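PDB 5VH2: cadherin-23 from Mus musculus, which probably serves as a calcium-binding cell-adhesion protein in the mechanotransduction that underlies hearing. Local coordinates for residues L18-G23 with L103-D108; S27-R32 with G63-V68; E53-I58 with T77-N82. The protein carries 1 engineered substitution. One frame throughout, in Å; residues are numbered along the deposited sequence.

Overall arrangement
From the N terminus, strand 12-19 ends within segment 18-23. Contact 1 joins this segment to segment 103-108 and so closes a loop around nearly the whole first of the two cadherin repeats in this fragment. The other two contacts are nested inside that loop. Contact 2 pairs segment 27-32 with segment 63-68 in one sheet. Contact 3 packs segment 53-58 of that sheet against segment 77-82 of the other. Contacts 2 and 3 cross, because their segments alternate along the chain. Their strands 64-67 and 56-58 are neighbours. Contact 1 shares the second sheet with contact 3 and leads into the calcium-binding linker to the next repeat. The centres of contacts 2 and 3 are about 10 Å apart.

Contact 1. Residues L18-G23 with L103-D108; sequences LRETAG and LLNELD. With CA (calcium ion), chain F; CA (calcium ion), chain G.
Glu-20 and Asp-108 meet across two calcium ions, and this is the dense part of the contact. Glu-20 OE2 binds the chain F calcium at 2.2 Å, while its OE1 reaches the chain G calcium. Asp-108 comes from the opposite direction. Its OD1 bridges both ions, and its OD2 adds a second bond to the chain G calcium. The two carboxylate planes are turned 62° apart. Asn-105 OD1, at 2.2 Å, and Glu-106 O also bind the chain F calcium. Glu-74 and Asp-141 complete that site; Asp-72, Glu-74 and Glu-109 complete the other. Glu-20 OE2 also uses its anti lone pair to accept Glu-106 N at 3.0 Å. Beyond the metals, Tyr-73 is a polar partner of Glu-20.

Leading up to the metal site, the strand ends pair in parallel, Leu-18 with Leu-103 and Arg-19 with Leu-104. Leu-104 N donates to Leu-18 O at 2.8 Å, and the Glu-20 N to Leu-104 O bond is weak. Leu-18 CD2 and Leu-103 CD2 lie side by side, 4.0 Å apart, on the buried face.

The other face is looser and more exposed. There Arg-19 lies alongside Leu-104 and bends at chi3 (62°), bringing its guanidinium edge to Glu-106. Its NE and NH2 both reach Glu-106 OE1 at 3.4 Å, in weak bonds of a salt bridge, with the two planes 75° apart. Glu-106 OE2 accepts Thr-21 N at 3.1 Å, in the type I turn from Arg-19 to Ala-22.

Glu-106 thus works twice, with its carbonyl on the metal and its carboxylate on the turn. Several acidic groups converge on the two ions. Without calcium they would probably repel one another, so the order of this linker between cadherin repeats is likely to depend on the bound metal.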
loop_
_atom_site.group_PDB
_atom_site.type_symbol
_atom_site.label_atom_id
_atom_site.label_comp_id
_atom_site.label_asym_id
_atom_site.label_seq_id
_atom_site.Cartn_x
_atom_site.Cartn_y
_atom_site.Cartn_z
ATOM N N LEU A 18 4.224 -3.174 -12.168
ATOM C CA LEU A 18 4.502 -4.366 -11.386
ATOM C C LEU A 18 3.704 -4.268 -10.095
ATOM O O LEU A 18 3.807 -3.288 -9.364
ATOM C CB LEU A 18 5.991 -4.455 -11.060
ATOM C CG LEU A 18 6.504 -5.613 -10.204
ATOM C CD1 LEU A 18 6.341 -6.917 -10.942
ATOM C CD2 LEU A 18 7.968 -5.446 -9.871
ATOM N N ARG A 19 2.905 -5.292 -9.825
ATOM C CA ARG A 19 2.012 -5.274 -8.676
ATOM C C ARG A 19 2.855 -5.195 -7.395
ATOM O O ARG A 19 3.730 -6.044 -7.190
ATOM C CB ARG A 19 1.167 -6.551 -8.670
ATOM C CG ARG A 19 0.245 -6.712 -9.881
ATOM C CD ARG A 19 -0.523 -8.002 -9.907
ATOM N NE ARG A 19 -1.422 -8.148 -8.764
ATOM C CZ ARG A 19 -2.416 -9.039 -8.693
ATOM N NH1 ARG A 19 -2.695 -9.876 -9.703
ATOM N NH2 ARG A 19 -3.173 -9.098 -7.603
ATOM N N GLU A 20 2.610 -4.200 -6.544
ATOM C CA GLU A 20 3.439 -4.025 -5.330
ATOM C C GLU A 20 3.356 -5.220 -4.381
ATOM O O GLU A 20 4.327 -5.506 -3.674
ATOM C CB GLU A 20 3.134 -2.711 -4.582
ATOM C CG GLU A 20 1.768 -2.675 -3.949
ATOM C CD GLU A 20 1.578 -1.575 -2.920
ATOM O OE1 GLU A 20 2.493 -1.306 -2.095
ATOM O OE2 GLU A 20 0.467 -1.002 -2.916
ATOM N N THR A 21 2.226 -5.929 -4.402
ATOM C CA THR A 21 2.060 -7.145 -3.584
ATOM C C THR A 21 2.565 -8.411 -4.274
ATOM O O THR A 21 2.292 -9.519 -3.813
ATOM C CB THR A 21 0.580 -7.391 -3.167
ATOM O OG1 THR A 21 -0.238 -7.631 -4.318
ATOM C CG2 THR A 21 0.026 -6.217 -2.371
ATOM N N ALA A 22 3.309 -8.268 -5.368
ATOM C CA ALA A 22 3.935 -9.422 -6.010
ATOM C C ALA A 22 4.789 -10.223 -5.028
ATOM O O ALA A 22 5.412 -9.654 -4.123
ATOM C CB ALA A 22 4.770 -8.980 -7.198
ATOM N N GLY A 23 4.783 -11.543 -5.205
ATOM C CA GLY A 23 5.539 -12.454 -4.353
ATOM C C GLY A 23 7.012 -12.492 -4.710
ATOM O O GLY A 23 7.424 -12.012 -5.758
ATOM N N LEU A 103 5.827 0.675 -9.928
ATOM C CA LEU A 103 4.951 -0.208 -9.163
ATOM C C LEU A 103 3.488 0.217 -9.277
ATOM O O LEU A 103 3.173 1.408 -9.382
ATOM C CB LEU A 103 5.339 -0.178 -7.688
ATOM C CG LEU A 103 6.684 -0.739 -7.261
ATOM C CD1 LEU A 103 6.688 -0.947 -5.761
ATOM C CD2 LEU A 103 6.942 -2.066 -7.945
ATOM N N LEU A 104 2.601 -0.767 -9.211
ATOM C CA LEU A 104 1.168 -0.536 -9.256
ATOM C C LEU A 104 0.680 -0.492 -7.808
ATOM O O LEU A 104 0.817 -1.460 -7.075
ATOM C CB LEU A 104 0.496 -1.663 -10.048
ATOM C CG LEU A 104 -1.018 -1.881 -9.945
ATOM C CD1 LEU A 104 -1.764 -0.649 -10.394
ATOM C CD2 LEU A 104 -1.408 -3.062 -10.816
ATOM N N ASN A 105 0.161 0.647 -7.381
ATOM C CA ASN A 105 -0.480 0.744 -6.075
ATOM C C ASN A 105 -1.672 -0.199 -6.007
ATOM O O ASN A 105 -2.530 -0.192 -6.877
ATOM C CB ASN A 105 -0.929 2.171 -5.816
ATOM C CG ASN A 105 -1.434 2.378 -4.395
ATOM O OD1 ASN A 105 -1.129 1.597 -3.466
ATOM N ND2 ASN A 105 -2.214 3.444 -4.208
ATOM N N GLU A 106 -1.670 -1.060 -5.009
ATOM C CA GLU A 106 -2.793 -1.925 -4.739
ATOM C C GLU A 106 -3.263 -1.676 -3.324
ATOM O O GLU A 106 -2.539 -1.089 -2.519
ATOM C CB GLU A 106 -2.370 -3.374 -4.839
ATOM C CG GLU A 106 -1.703 -3.786 -6.134
ATOM C CD GLU A 106 -1.601 -5.301 -6.225
ATOM O OE1 GLU A 106 -2.636 -5.946 -6.518
ATOM O OE2 GLU A 106 -0.509 -5.851 -5.940
ATOM N N LEU A 107 -4.470 -2.132 -3.028
ATOM C CA LEU A 107 -5.074 -1.936 -1.728
ATOM C C LEU A 107 -4.507 -2.932 -0.719
ATOM O O LEU A 107 -5.049 -4.023 -0.524
ATOM C CB LEU A 107 -6.576 -2.096 -1.853
ATOM C CG LEU A 107 -7.417 -1.553 -0.696
ATOM C CD1 LEU A 107 -7.514 -0.025 -0.670
ATOM C CD2 LEU A 107 -8.800 -2.166 -0.815
ATOM N N ASP A 108 -3.424 -2.523 -0.063
ATOM C CA ASP A 108 -2.716 -3.349 0.921
ATOM C C ASP A 108 -2.379 -2.608 2.234
ATOM O O ASP A 108 -1.528 -3.049 2.992
ATOM C CB ASP A 108 -1.424 -3.870 0.290
ATOM C CG ASP A 108 -0.413 -2.760 -0.015
ATOM O OD1 ASP A 108 -0.801 -1.583 -0.178
ATOM O OD2 ASP A 108 0.787 -3.062 -0.114
HETATM CA CA CA F . -0.905 0.331 -1.732
HETATM CA CA CA G . 1.613 -0.668 0.405
#

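Contact 2. Residues S27-R32 with G63-V68; sequences SVIVVR and GLIVTV
This is an antiparallel strand pairing inside one sheet of the N-terminal cadherin repeat of this fragment. Strands 27-30 and 64-67 run side by side, with axes 4.6 Å apart and N-to-C directions at 162°. Strand 7-8 continues the sheet beyond the first, and strand 56-58 beyond the second.

Three backbone bonds hold the pair. Val-28 N donates to Ile-65 O at 2.8 Å. Ile-65 N donates to Ile-29 O at 3.0 Å, nearly straight. Val-31 N donates to Gly-63 O at 2.8 Å. Ser-27 pairs with Val-66 and Val-30 with Leu-64, both as non-hydrogen-bonded pairs. Between these pairs one strand has two residues and the other has one. The extra residue makes a beta bulge, with Val-28 (psi -59°) and Ile-29 together opposite Ile-65.

The bulge puts two side chains beside Ile-65 on the inner face. Val-28 CB lies 4.0 Å from Ile-65 CG2. Ile-29 runs alongside Ile-65, with its CG2 4.1 Å from Ile-65 CD1. Ile-65 CG1 is anti to its own carbonyl carbon (chi1 -62°), which carries CD1 out to both Ile-29 and Val-31 CG1. The Val-28 and Thr-67 side chains cross at about a right angle, with their CG2 methyls 3.8 Å apart. Val-99 and Val-101 of strand 94-104 press on this face from the other sheet.

On the outer face the packing is thinner. Leu-64 spreads its two methyls, CD1 against Val-30 CB and CD2 near Ser-27 OG. At the far end, Gly-63, whose carbonyl takes the Val-31 bond, has a positive phi.

Such a pairing, with a hydrophobic inner face turned to a second sheet, is typical of the seven-stranded Greek-key sandwich of cadherin repeats.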
loop_
_atom_site.group_PDB
_atom_site.type_symbol
_atom_site.label_atom_id
_atom_site.label_comp_id
_atom_site.label_asym_id
_atom_site.label_seq_id
_atom_site.Cartn_x
_atom_site.Cartn_y
_atom_site.Cartn_z
ATOM N N SER A 27 8.807 -12.828 -11.865
ATOM C CA SER A 27 9.561 -12.386 -13.035
ATOM C C SER A 27 9.310 -10.895 -13.277
ATOM O O SER A 27 8.150 -10.454 -13.341
ATOM C CB SER A 27 9.115 -13.209 -14.248
ATOM O OG SER A 27 9.493 -14.571 -14.086
ATOM N N VAL A 28 10.392 -10.142 -13.408
ATOM C CA VAL A 28 10.309 -8.696 -13.589
ATOM C C VAL A 28 10.489 -8.295 -15.061
ATOM O O VAL A 28 9.598 -7.676 -15.652
ATOM C CB VAL A 28 11.341 -8.002 -12.700
ATOM C CG1 VAL A 28 11.310 -6.488 -12.830
ATOM C CG2 VAL A 28 11.104 -8.429 -11.272
ATOM N N ILE A 29 11.627 -8.662 -15.639
ATOM C CA ILE A 29 11.888 -8.453 -17.054
ATOM C C ILE A 29 13.138 -9.241 -17.437
ATOM O O ILE A 29 13.970 -9.510 -16.575
ATOM C CB ILE A 29 12.096 -6.943 -17.389
ATOM C CG1 ILE A 29 12.271 -6.742 -18.903
ATOM C CG2 ILE A 29 13.297 -6.379 -16.634
ATOM C CD1 ILE A 29 11.911 -5.375 -19.375
ATOM N N VAL A 30 13.269 -9.600 -18.714
ATOM C CA VAL A 30 14.477 -10.284 -19.192
ATOM C C VAL A 30 15.364 -9.362 -20.020
ATOM O O VAL A 30 14.898 -8.759 -21.013
ATOM C CB VAL A 30 14.173 -11.557 -19.998
ATOM C CG1 VAL A 30 13.305 -11.263 -21.229
ATOM C CG2 VAL A 30 15.482 -12.273 -20.349
ATOM N N VAL A 31 16.631 -9.256 -19.604
ATOM C CA VAL A 31 17.597 -8.489 -20.402
ATOM C C VAL A 31 18.383 -9.435 -21.308
ATOM O O VAL A 31 18.430 -10.648 -21.083
ATOM C CB VAL A 31 18.566 -7.616 -19.543
ATOM C CG1 VAL A 31 17.781 -6.573 -18.757
ATOM C CG2 VAL A 31 19.409 -8.468 -18.606
ATOM N N ARG A 32 18.995 -8.854 -22.320
ATOM C CA ARG A 32 19.761 -9.636 -23.273
ATOM C C ARG A 32 20.824 -8.773 -23.956
ATOM O O ARG A 32 20.501 -7.724 -24.552
ATOM C CB ARG A 32 18.851 -10.294 -24.325
ATOM C CG ARG A 32 19.551 -11.510 -24.899
ATOM C CD ARG A 32 18.981 -12.089 -26.174
ATOM N NE ARG A 32 20.069 -12.803 -26.837
ATOM C CZ ARG A 32 19.994 -13.329 -28.060
ATOM N NH1 ARG A 32 18.885 -13.197 -28.809
ATOM N NH2 ARG A 32 21.072 -13.926 -28.572
ATOM N N GLY A 63 19.942 -13.642 -17.449
ATOM C CA GLY A 63 19.627 -12.225 -17.635
ATOM C C GLY A 63 18.216 -11.904 -17.195
ATOM O O GLY A 63 17.702 -10.831 -17.488
ATOM N N LEU A 64 17.560 -12.849 -16.525
ATOM C CA LEU A 64 16.237 -12.628 -15.988
ATOM C C LEU A 64 16.397 -11.897 -14.671
ATOM O O LEU A 64 17.210 -12.317 -13.817
ATOM C CB LEU A 64 15.523 -13.941 -15.714
ATOM C CG LEU A 64 14.092 -13.794 -15.171
ATOM C CD1 LEU A 64 13.173 -13.068 -16.164
ATOM C CD2 LEU A 64 13.460 -15.130 -14.812
ATOM N N ILE A 65 15.598 -10.845 -14.486
ATOM C CA ILE A 65 15.481 -10.189 -13.192
ATOM C C ILE A 65 14.204 -10.626 -12.451
ATOM O O ILE A 65 13.122 -10.667 -13.035
ATOM C CB ILE A 65 15.512 -8.649 -13.341
ATOM C CG1 ILE A 65 16.859 -8.201 -13.937
ATOM C CG2 ILE A 65 15.316 -7.979 -11.993
ATOM C CD1 ILE A 65 16.831 -6.816 -14.540
ATOM N N VAL A 66 14.344 -10.944 -11.159
ATOM C CA VAL A 66 13.231 -11.399 -10.308
ATOM C C VAL A 66 13.264 -10.632 -9.007
ATOM O O VAL A 66 14.313 -10.046 -8.664
ATOM C CB VAL A 66 13.341 -12.900 -9.960
ATOM C CG1 VAL A 66 13.447 -13.732 -11.230
ATOM C CG2 VAL A 66 14.524 -13.175 -9.020
ATOM N N THR A 67 12.161 -10.647 -8.256
ATOM C CA THR A 67 12.155 -9.927 -6.980
ATOM C C THR A 67 12.805 -10.821 -5.928
ATOM O O THR A 67 12.802 -12.041 -6.084
ATOM C CB THR A 67 10.747 -9.475 -6.537
ATOM O OG1 THR A 67 9.947 -10.606 -6.145
ATOM C CG2 THR A 67 10.064 -8.744 -7.665
ATOM N N VAL A 68 13.367 -10.215 -4.877
ATOM C CA VAL A 68 14.026 -10.966 -3.807
ATOM C C VAL A 68 13.630 -10.591 -2.373
ATOM O O VAL A 68 14.068 -11.267 -1.442
ATOM C CB VAL A 68 15.567 -10.963 -3.933
ATOM C CG1 VAL A 68 15.988 -11.942 -5.028
ATOM C CG2 VAL A 68 16.114 -9.544 -4.136
#

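Contact 3. Residues E53-I58 with T77-N82; sequences EGKFEI and TSYLMN
The rings of Phe-56 and Tyr-79 meet edge to face. The edge of Phe-56 points at one face of Tyr-79, with centroids 5.3 Å apart and planes at 75°. Phe-56 CE1 makes the touch, 3.8 Å from Tyr-79 CG. One face of Phe-56 carries Met-81 CE, which sits 4.2 Å from the ring centroid in a CH-pi contact. Met-81 bends at chi3 (-74°), which folds this methyl back over the ring. Its SD is oblique to the ring and 3.7 Å from Phe-56 CB, a Met-aromatic contact. Glu-53 CB lies at the edge of Tyr-79.

Lys-55 passes the tyrosine hydroxyl end obliquely, with CG 3.7 Å from Tyr-79 OH. Its chain then leads away, and NZ hydrogen-bonds to Tyr-70 O. Replacing Tyr-79 with an alanine would probably leave the Phe-56 edge without its aromatic partner and open a gap beside Lys-55 CG.

Leu-71, Ile-65 and Thr-67 also touch Phe-56. No hydrogen bond joins the two segments. Strand 56-58 and strand 78-87 belong to different sheets, and apolar and aromatic side chains meeting between the two sheets form the hydrophobic core of a cadherin beta sandwich.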
loop_
_atom_site.group_PDB
_atom_site.type_symbol
_atom_site.label_atom_id
_atom_site.label_comp_id
_atom_site.label_asym_id
_atom_site.label_seq_id
_atom_site.Cartn_x
_atom_site.Cartn_y
_atom_site.Cartn_z
ATOM N N GLU A 53 18.297 -1.684 -4.648
ATOM C CA GLU A 53 18.011 -1.474 -3.220
ATOM C C GLU A 53 17.531 -2.732 -2.482
ATOM O O GLU A 53 16.620 -2.666 -1.698
ATOM C CB GLU A 53 17.048 -0.296 -3.054
ATOM C CG GLU A 53 17.732 1.058 -3.275
ATOM C CD GLU A 53 16.811 2.256 -3.088
ATOM O OE1 GLU A 53 15.740 2.148 -2.421
ATOM O OE2 GLU A 53 17.086 3.302 -3.708
ATOM N N GLY A 54 18.171 -3.869 -2.750
ATOM C CA GLY A 54 17.898 -5.135 -2.051
ATOM C C GLY A 54 16.610 -5.852 -2.414
ATOM O O GLY A 54 16.243 -6.817 -1.744
ATOM N N LYS A 55 15.908 -5.361 -3.438
ATOM C CA LYS A 55 14.609 -5.922 -3.888
ATOM C C LYS A 55 14.710 -6.770 -5.157
ATOM O O LYS A 55 13.772 -7.514 -5.457
ATOM C CB LYS A 55 13.583 -4.825 -4.202
ATOM C CG LYS A 55 13.478 -3.739 -3.154
ATOM C CD LYS A 55 12.576 -4.079 -1.997
ATOM C CE LYS A 55 13.123 -3.472 -0.713
ATOM N NZ LYS A 55 12.415 -4.010 0.474
ATOM N N PHE A 56 15.767 -6.604 -5.944
ATOM C CA PHE A 56 15.896 -7.379 -7.185
ATOM C C PHE A 56 17.250 -8.059 -7.343
ATOM O O PHE A 56 18.268 -7.608 -6.823
ATOM C CB PHE A 56 15.658 -6.506 -8.403
ATOM C CG PHE A 56 14.352 -5.772 -8.390
ATOM C CD1 PHE A 56 14.259 -4.504 -7.837
ATOM C CD2 PHE A 56 13.213 -6.339 -8.959
ATOM C CE1 PHE A 56 13.065 -3.817 -7.825
ATOM C CE2 PHE A 56 12.009 -5.666 -8.947
ATOM C CZ PHE A 56 11.929 -4.408 -8.343
ATOM N N GLU A 57 17.231 -9.156 -8.081
ATOM C CA GLU A 57 18.419 -9.961 -8.333
ATOM C C GLU A 57 18.340 -10.417 -9.787
ATOM O O GLU A 57 17.264 -10.740 -10.302
ATOM C CB GLU A 57 18.495 -11.137 -7.380
ATOM C CG GLU A 57 19.545 -12.158 -7.783
ATOM C CD GLU A 57 19.563 -13.438 -6.990
ATOM O OE1 GLU A 57 19.839 -14.514 -7.569
ATOM O OE2 GLU A 57 19.402 -13.376 -5.772
ATOM N N ILE A 58 19.490 -10.402 -10.445
ATOM C CA ILE A 58 19.579 -10.832 -11.835
ATOM C C ILE A 58 20.283 -12.180 -11.927
ATOM O O ILE A 58 21.236 -12.449 -11.169
ATOM C CB ILE A 58 20.295 -9.785 -12.727
ATOM C CG1 ILE A 58 20.043 -10.098 -14.215
ATOM C CG2 ILE A 58 21.787 -9.733 -12.416
ATOM C CD1 ILE A 58 20.181 -8.871 -15.078
ATOM N N THR A 77 7.998 4.050 -5.115
ATOM C CA THR A 77 7.092 3.895 -6.249
ATOM C C THR A 77 7.777 3.377 -7.511
ATOM O O THR A 77 7.120 2.796 -8.374
ATOM C CB THR A 77 6.459 5.250 -6.598
ATOM O OG1 THR A 77 7.484 6.257 -6.659
ATOM C CG2 THR A 77 5.437 5.631 -5.529
ATOM N N SER A 78 9.083 3.594 -7.631
ATOM C CA SER A 78 9.833 3.138 -8.809
ATOM C C SER A 78 11.350 2.974 -8.556
ATOM O O SER A 78 11.908 3.575 -7.630
ATOM C CB SER A 78 9.602 4.086 -9.991
ATOM O OG SER A 78 10.331 5.295 -9.833
ATOM N N TYR A 79 11.993 2.164 -9.401
ATOM C CA TYR A 79 13.393 1.725 -9.274
ATOM C C TYR A 79 14.082 1.924 -10.627
ATOM O O TYR A 79 13.471 1.662 -11.679
ATOM C CB TYR A 79 13.448 0.238 -8.908
ATOM C CG TYR A 79 12.883 -0.064 -7.549
ATOM C CD1 TYR A 79 11.515 -0.274 -7.356
ATOM C CD2 TYR A 79 13.721 -0.122 -6.440
ATOM C CE1 TYR A 79 11.007 -0.530 -6.094
ATOM C CE2 TYR A 79 13.207 -0.335 -5.156
ATOM C CZ TYR A 79 11.862 -0.523 -4.995
ATOM O OH TYR A 79 11.374 -0.762 -3.740
ATOM N N LEU A 80 15.339 2.381 -10.616
ATOM C CA LEU A 80 16.137 2.455 -11.844
ATOM C C LEU A 80 17.487 1.749 -11.642
ATOM O O LEU A 80 18.413 2.313 -11.014
ATOM C CB LEU A 80 16.336 3.907 -12.290
ATOM C CG LEU A 80 17.168 4.131 -13.579
ATOM C CD1 LEU A 80 16.403 3.728 -14.843
ATOM C CD2 LEU A 80 17.690 5.559 -13.707
ATOM N N MET A 81 17.600 0.540 -12.205
ATOM C CA MET A 81 18.753 -0.320 -11.934
ATOM C C MET A 81 19.750 -0.217 -13.057
ATOM O O MET A 81 19.361 -0.175 -14.218
ATOM C CB MET A 81 18.320 -1.780 -11.840
ATOM C CG MET A 81 17.750 -2.170 -10.511
ATOM S SD MET A 81 16.916 -3.729 -10.544
ATOM C CE MET A 81 15.410 -3.294 -11.414
ATOM N N ASN A 82 21.035 -0.247 -12.714
ATOM C CA ASN A 82 22.099 -0.220 -13.721
ATOM C C ASN A 82 22.600 -1.616 -13.886
ATOM O O ASN A 82 23.010 -2.245 -12.884
ATOM C CB ASN A 82 23.274 0.622 -13.253
ATOM C CG ASN A 82 23.087 2.090 -13.533
ATOM O OD1 ASN A 82 22.138 2.691 -13.086
ATOM N ND2 ASN A 82 24.012 2.682 -14.260
#